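Local coordinates for protein group 3 allergen SMIPP-S YvT004A06 (Sarcoptes scabiei type hominis, PDB 3H7T) that adopts a trypsin-like serine protease fold but is an inactivated protease paralogue, probably without peptidase activity, and binds zinc ions in the crystal, at residues K6-T10 / Y55-Y59; N84-V88 / Y220-I224; E141-T145 / E178-G182. All coordinates share one frame; numbering follows the deposited sequence.

Contact 1 of 3, residues K6-T10 / Y55-Y59; sequences KSDIT and YGSSY
Ile9 lies along the backbone of Ser57 and Ser58, and this is the dense half of the contact. Its branched side chain suits a place where several carbons must meet a bare stretch of main chain: CB lies 3.6 Å from Ser57 C, CD1 lies 3.6 Å from Ser57 O, and the CG2 branch turns to Ser58 N at 3.8 Å. Ala15 of strand 15-20 adds a further apolar neighbour. Gly56, at a positive phi of 75° that favours glycine, meets the CG2 branch through its carbonyl carbon.

The wetter side is polar. Ser58 OG stands beside its own backbone N (chi1 -59°) and from there accepts a nearly straight bond from Ile9 N, at 3.0 Å and 159°. A water links the same hydroxyl, 2.7 Å from Ser58 OG, to the carboxylate by donating to Asp8 OD2. The other oxygen, Asp8 OD1, is gripped from opposite faces of its plane, by Thr10 N at 2.9 Å and by Thr10 OG1 at 2.6 Å, which fixes the acid's rotation. Ser57 OG, bonded to Thr62 O, also accepts from Tyr59 N.

Short side chains suit these bends: Asp8 makes an Asx turn and Ser57 an ST turn. Each segment thus bends through its own turn, while the Ile9 packing and the Ser58 bond join the loop after strand 5-6 to the loop after strand 51-55 in the first barrel of a trypsin-like fold.

Contact 2 of 3, residues N84-V88 / Y220-I224; sequences NNYAV and YVLDI. With ZN (zinc ion), chain G.
Tyr220 meets Asn84 and Tyr86 along the whole length of its side chain, directly before helix 221-228. The torsion that sets CG beside the backbone N (chi1 -63°) sends the ring across Tyr86. CB comes first, over one face of the Tyr86 ring, 4.1 Å from Tyr86 CZ. CG is 3.6 Å from Tyr86 CE2, and CD1 is tighter still, 3.3 Å from that same Tyr86 CE2, which stands over a face of the Tyr220 ring, toward its rim. The two rings are inclined at 46°, an oblique pairing. Farther out, CE1 and CZ pass Asn84 OD1 at the ring edge. At the tip, Tyr220 OH donates to Asn84 OD1 at 2.6 Å, in the carbonyl plane and on a lone pair, with a C=O...donor angle of 137°. The amide is held from turning because Asn84 ND2 is bonded to Arg76 O, and Tyr166 OH bonds both Tyr220 OH and Asn84 N. Asparagine also suits the positive phi of position 84.

Through its other ring carbons, CD1 and CE1, Tyr86 has apolar packing: Ile224 reaches it with its end methyl, CD1 lying 3.4 Å from Tyr86 CE1, and the same methyl touches Val88 CG2 more loosely. Tyr86 OH reaches the first turn of the helix, 3.2 Å from Asp223 CB. Being nearer the surface, Asp223 turns its OD2 to a zinc ion at 1.9 Å, which also carries a water.

The buried phenol and amide thus share one bond and find further polar partners in Tyr166 and Arg76, while Asp223, at the partly exposed side, binds metal. The zinc, with one bond from this residue and one water, is consistent with an ion taken up at the surface.

Contact 3 of 3, residues E141-T145 / E178-G182; sequences EANFT and ETYIG. With ZN (zinc ion), chain F.
The first torsions turn Phe144 and Thr179 toward one another: Phe144 CG stands beside its backbone N (chi1 -78°), and a Thr179 chi1 of -61° places OG1 beside the backbone N, which leaves CG2 anti to that N and facing the ring. The setting is the second barrel of a trypsin-like fold, where strand 140-147 is flanked by the loop between strands 169-172 and 189-192. Glu178 and Thr179, both facing Gly174, form a G1 beta bulge within that loop.

The central interaction is a CH-pi contact. Thr179 CG2 sits 3.6 Å from the centroid of the Phe144 ring, only 15° off the ring normal, while the same methyl touches Ala142 CB at 3.7 Å. Threonine suits the place since it offers a methyl to the ring and keeps OG1 for a weak bond with Asp177 O. The small Ala142 brings the strand close to this methyl.

Around the rim of the ring runs the loop's main chain: Phe144 CZ lies 3.6 Å from Tyr180 C, near the ring plane, and Ile181 N is also at the edge, its bond going to Ser212 OG. Phe214 meets Phe144 edge-to-face. The flat phenylalanine ring is thus met by a methyl over one face, a peptide at its edge and another ring. Tyr180 also bonds Ile2 through its backbone, tying the loop to the N-terminal residues.

The CB of Tyr180 points away from the strand, and its OH donates to Glu178 OE1 at 2.5 Å, a bond that would restrict the turning of the carboxylate. A zinc ion is shared by Glu178 and Glu209, with Glu178 OE2 at a long 2.6 Å and a water 2.0 Å from the zinc.

The three contacts spread over both barrels of the trypsin-like fold. Contact 1 comes first along the chain; contact 3 then falls wholly between the two segments of contact 2. Contacts 1 and 3 lie about 17 Å apart between centres and touch directly, since Ser7 OG meets Glu141 OE2 at 2.7 Å in a probable hydrogen bond. Contact 2 lies across the centre of the chain, its centre about 25 Å from that of contact 1 and about 23 Å from that of contact 3. It brings the C-terminal helix against strand 87-91 of the first barrel, so segment 6-10 and helix 221-228 tie the barrels together at opposite sides.

Contact 1 of 3, residues K6-T10 / Y55-Y59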
# COMPACT_ATOMS: atom_id res chain seq x y z
N LYS A 6 -14.94 -8.50 -5.28
CA LYS A 6 -14.87 -8.95 -3.90
C LYS A 6 -13.86 -10.07 -3.76
O LYS A 6 -13.83 -11.00 -4.57
CB LYS A 6 -16.25 -9.41 -3.37
CG LYS A 6 -16.25 -9.71 -1.87
CD LYS A 6 -17.33 -10.71 -1.45
CE LYS A 6 -18.67 -10.04 -1.26
NZ LYS A 6 -19.58 -10.86 -0.39
N SER A 7 -13.01 -9.96 -2.75
CA SER A 7 -11.99 -10.96 -2.51
C SER A 7 -12.24 -11.68 -1.19
O SER A 7 -13.34 -11.62 -0.63
CB SER A 7 -10.61 -10.30 -2.52
OG SER A 7 -9.59 -11.29 -2.61
N ASP A 8 -11.21 -12.35 -0.71
CA ASP A 8 -11.23 -13.05 0.57
C ASP A 8 -9.83 -12.96 1.17
O ASP A 8 -8.84 -12.98 0.42
CB ASP A 8 -11.63 -14.51 0.38
CG ASP A 8 -11.85 -15.23 1.69
OD1 ASP A 8 -10.90 -15.88 2.17
OD2 ASP A 8 -12.96 -15.13 2.26
N ILE A 9 -9.73 -12.86 2.49
CA ILE A 9 -8.43 -12.70 3.16
C ILE A 9 -7.52 -13.92 2.94
O ILE A 9 -6.30 -13.80 3.04
CB ILE A 9 -8.56 -12.32 4.67
CG1 ILE A 9 -7.23 -11.78 5.23
CG2 ILE A 9 -9.06 -13.50 5.51
CD1 ILE A 9 -6.72 -10.47 4.60
N THR A 10 -8.11 -15.07 2.60
CA THR A 10 -7.32 -16.26 2.27
C THR A 10 -6.64 -16.13 0.90
O THR A 10 -5.62 -16.77 0.64
CB THR A 10 -8.12 -17.61 2.39
OG1 THR A 10 -9.16 -17.67 1.41
CG2 THR A 10 -8.73 -17.76 3.79
N TYR A 55 -5.83 -7.59 11.27
CA TYR A 55 -5.39 -8.72 10.44
C TYR A 55 -6.27 -9.96 10.54
O TYR A 55 -7.04 -10.12 11.50
CB TYR A 55 -3.92 -9.07 10.74
CG TYR A 55 -3.61 -9.70 12.09
CD1 TYR A 55 -3.67 -11.09 12.26
CD2 TYR A 55 -3.21 -8.92 13.17
CE1 TYR A 55 -3.36 -11.68 13.47
CE2 TYR A 55 -2.90 -9.50 14.40
CZ TYR A 55 -2.97 -10.88 14.54
OH TYR A 55 -2.65 -11.47 15.75
N GLY A 56 -6.17 -10.83 9.54
CA GLY A 56 -6.87 -12.11 9.51
C GLY A 56 -8.36 -12.05 9.21
O GLY A 56 -9.09 -12.99 9.51
N SER A 57 -8.81 -10.95 8.60
CA SER A 57 -10.22 -10.80 8.26
C SER A 57 -10.42 -10.20 6.87
O SER A 57 -9.64 -9.36 6.44
CB SER A 57 -10.92 -9.92 9.31
OG SER A 57 -12.29 -9.76 9.01
N SER A 58 -11.46 -10.67 6.17
CA SER A 58 -11.91 -10.06 4.91
C SER A 58 -12.59 -8.70 5.14
O SER A 58 -12.77 -7.91 4.20
CB SER A 58 -12.90 -10.99 4.19
OG SER A 58 -12.32 -12.25 3.91
N TYR A 59 -13.00 -8.45 6.38
CA TYR A 59 -13.71 -7.24 6.74
C TYR A 59 -12.76 -6.14 7.18
O TYR A 59 -11.72 -6.40 7.77
CB TYR A 59 -14.77 -7.54 7.82
CG TYR A 59 -15.77 -8.57 7.36
CD1 TYR A 59 -16.78 -8.24 6.45
CD2 TYR A 59 -15.70 -9.89 7.82
CE1 TYR A 59 -17.69 -9.19 6.01
CE2 TYR A 59 -16.61 -10.85 7.38
CZ TYR A 59 -17.60 -10.49 6.49
OH TYR A 59 -18.51 -11.44 6.06
O HOH W 1 -13.76 -14.29 4.87

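Contact 2 of 3, residues N84-V88 / Y220-I224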
# COMPACT_ATOMS: atom_id res chain seq x y z
N ASN A 84 9.20 8.85 -1.52
CA ASN A 84 9.52 7.92 -0.43
C ASN A 84 8.30 7.67 0.45
O ASN A 84 8.40 7.63 1.68
CB ASN A 84 10.68 8.46 0.42
CG ASN A 84 11.80 9.06 -0.43
OD1 ASN A 84 12.22 8.48 -1.44
ND2 ASN A 84 12.26 10.24 -0.04
N ASN A 85 7.15 7.48 -0.20
CA ASN A 85 5.87 7.34 0.48
C ASN A 85 5.66 5.92 1.02
O ASN A 85 4.81 5.17 0.53
CB ASN A 85 4.75 7.77 -0.48
CG ASN A 85 3.37 7.75 0.15
OD1 ASN A 85 3.21 7.65 1.37
ND2 ASN A 85 2.35 7.85 -0.70
N TYR A 86 6.45 5.55 2.02
CA TYR A 86 6.25 4.30 2.75
C TYR A 86 6.53 4.47 4.24
O TYR A 86 7.28 5.37 4.65
CB TYR A 86 7.12 3.18 2.16
CG TYR A 86 8.61 3.40 2.34
CD1 TYR A 86 9.31 2.73 3.34
CD2 TYR A 86 9.31 4.28 1.51
CE1 TYR A 86 10.68 2.94 3.51
CE2 TYR A 86 10.67 4.50 1.68
CZ TYR A 86 11.35 3.82 2.68
OH TYR A 86 12.70 4.02 2.86
N ALA A 87 5.88 3.64 5.05
CA ALA A 87 6.19 3.59 6.47
C ALA A 87 6.19 2.16 6.96
O ALA A 87 5.44 1.33 6.47
CB ALA A 87 5.23 4.43 7.28
N VAL A 88 7.05 1.88 7.94
CA VAL A 88 7.06 0.57 8.55
C VAL A 88 6.58 0.69 9.97
O VAL A 88 7.04 1.54 10.74
CB VAL A 88 8.44 -0.11 8.46
CG1 VAL A 88 8.43 -1.44 9.20
CG2 VAL A 88 8.84 -0.32 7.00
N TYR A 220 13.50 0.49 -2.44
CA TYR A 220 13.66 0.80 -1.04
C TYR A 220 13.96 -0.42 -0.15
O TYR A 220 13.91 -0.31 1.07
CB TYR A 220 12.40 1.53 -0.53
CG TYR A 220 12.15 2.86 -1.20
CD1 TYR A 220 12.81 4.01 -0.77
CD2 TYR A 220 11.23 2.98 -2.24
CE1 TYR A 220 12.58 5.24 -1.37
CE2 TYR A 220 10.99 4.22 -2.85
CZ TYR A 220 11.67 5.34 -2.40
OH TYR A 220 11.46 6.56 -2.97
N VAL A 221 14.29 -1.56 -0.78
CA VAL A 221 14.52 -2.83 -0.05
C VAL A 221 15.64 -2.75 1.00
O VAL A 221 15.53 -3.37 2.07
CB VAL A 221 14.74 -4.03 -1.03
CG1 VAL A 221 15.37 -5.24 -0.33
CG2 VAL A 221 13.42 -4.43 -1.68
N LEU A 222 16.70 -2.00 0.70
CA LEU A 222 17.79 -1.76 1.65
C LEU A 222 17.29 -0.99 2.86
O LEU A 222 17.66 -1.30 4.00
CB LEU A 222 18.92 -0.96 0.99
CG LEU A 222 19.60 -1.48 -0.28
CD1 LEU A 222 20.39 -0.36 -0.93
CD2 LEU A 222 20.49 -2.69 0.02
N ASP A 223 16.46 0.02 2.61
CA ASP A 223 15.86 0.78 3.69
C ASP A 223 14.93 -0.08 4.55
O ASP A 223 14.99 -0.02 5.78
CB ASP A 223 15.10 1.98 3.14
CG ASP A 223 16.01 2.93 2.39
OD1 ASP A 223 16.71 3.72 3.06
OD2 ASP A 223 16.02 2.89 1.14
N ILE A 224 14.09 -0.89 3.90
CA ILE A 224 13.16 -1.77 4.62
C ILE A 224 13.93 -2.75 5.51
O ILE A 224 13.56 -2.98 6.67
CB ILE A 224 12.20 -2.58 3.69
CG1 ILE A 224 11.52 -1.70 2.63
CG2 ILE A 224 11.17 -3.34 4.52
CD1 ILE A 224 10.84 -0.48 3.14
ZN ZN G . 16.95 4.28 0.19
O HOH W 2 16.65 3.66 -1.63

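Contact 3 of 3, residues E141-T145 / E178-G182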
# COMPACT_ATOMS: atom_id res chain seq x y z
N GLU A 141 -10.22 -7.01 -4.62
CA GLU A 141 -8.97 -7.26 -5.34
C GLU A 141 -9.08 -6.86 -6.80
O GLU A 141 -10.17 -6.87 -7.37
CB GLU A 141 -8.56 -8.74 -5.23
CG GLU A 141 -9.54 -9.68 -5.95
CD GLU A 141 -9.05 -11.11 -6.07
OE1 GLU A 141 -9.17 -11.67 -7.17
OE2 GLU A 141 -8.54 -11.67 -5.08
N ALA A 142 -7.95 -6.52 -7.41
CA ALA A 142 -7.88 -6.36 -8.86
C ALA A 142 -6.46 -6.58 -9.36
O ALA A 142 -5.48 -6.39 -8.63
CB ALA A 142 -8.38 -4.98 -9.28
N ASN A 143 -6.37 -7.00 -10.62
CA ASN A 143 -5.11 -6.96 -11.33
C ASN A 143 -4.97 -5.63 -12.05
O ASN A 143 -5.80 -5.26 -12.89
CB ASN A 143 -4.97 -8.16 -12.28
CG ASN A 143 -4.38 -9.39 -11.58
OD1 ASN A 143 -5.04 -10.04 -10.77
ND2 ASN A 143 -3.11 -9.69 -11.86
N PHE A 144 -3.92 -4.89 -11.68
CA PHE A 144 -3.59 -3.61 -12.30
C PHE A 144 -2.50 -3.85 -13.34
O PHE A 144 -1.42 -4.38 -12.99
CB PHE A 144 -3.02 -2.65 -11.25
CG PHE A 144 -4.05 -1.99 -10.36
CD1 PHE A 144 -4.16 -0.60 -10.34
CD2 PHE A 144 -4.85 -2.74 -9.50
CE1 PHE A 144 -5.09 0.04 -9.51
CE2 PHE A 144 -5.78 -2.12 -8.65
CZ PHE A 144 -5.91 -0.72 -8.66
N THR A 145 -2.75 -3.44 -14.58
CA THR A 145 -1.73 -3.53 -15.64
C THR A 145 -0.70 -2.42 -15.49
O THR A 145 -1.05 -1.24 -15.43
CB THR A 145 -2.35 -3.47 -17.05
OG1 THR A 145 -3.46 -4.36 -17.12
CG2 THR A 145 -1.32 -3.88 -18.11
N GLU A 178 -9.59 0.38 -16.67
CA GLU A 178 -10.64 1.04 -15.88
C GLU A 178 -10.58 0.54 -14.42
O GLU A 178 -11.58 0.15 -13.82
CB GLU A 178 -12.03 0.87 -16.52
CG GLU A 178 -12.89 2.13 -16.49
CD GLU A 178 -12.24 3.32 -17.18
OE1 GLU A 178 -11.78 4.24 -16.47
OE2 GLU A 178 -12.20 3.36 -18.42
N THR A 179 -9.37 0.57 -13.87
CA THR A 179 -9.07 0.03 -12.55
C THR A 179 -8.23 1.07 -11.82
O THR A 179 -7.25 1.56 -12.37
CB THR A 179 -8.30 -1.32 -12.69
OG1 THR A 179 -9.12 -2.26 -13.40
CG2 THR A 179 -7.98 -1.91 -11.36
N TYR A 180 -8.62 1.43 -10.59
CA TYR A 180 -7.98 2.54 -9.87
C TYR A 180 -7.89 2.31 -8.37
O TYR A 180 -8.74 1.63 -7.78
CB TYR A 180 -8.74 3.85 -10.11
CG TYR A 180 -9.00 4.22 -11.56
CD1 TYR A 180 -8.09 5.01 -12.26
CD2 TYR A 180 -10.16 3.79 -12.21
CE1 TYR A 180 -8.33 5.36 -13.59
CE2 TYR A 180 -10.40 4.13 -13.54
CZ TYR A 180 -9.47 4.92 -14.22
OH TYR A 180 -9.70 5.27 -15.54
N ILE A 181 -6.86 2.89 -7.76
CA ILE A 181 -6.77 2.99 -6.31
C ILE A 181 -7.84 3.98 -5.83
O ILE A 181 -7.95 5.08 -6.37
CB ILE A 181 -5.33 3.42 -5.90
CG1 ILE A 181 -4.35 2.27 -6.14
CG2 ILE A 181 -5.25 3.96 -4.44
CD1 ILE A 181 -4.61 1.00 -5.27
N GLY A 182 -8.66 3.56 -4.86
CA GLY A 182 -9.69 4.43 -4.29
C GLY A 182 -9.24 5.07 -2.99
O GLY A 182 -8.18 4.75 -2.46
ZN ZN F . -12.70 5.88 -18.59
O HOH W 3 -12.19 6.37 -20.43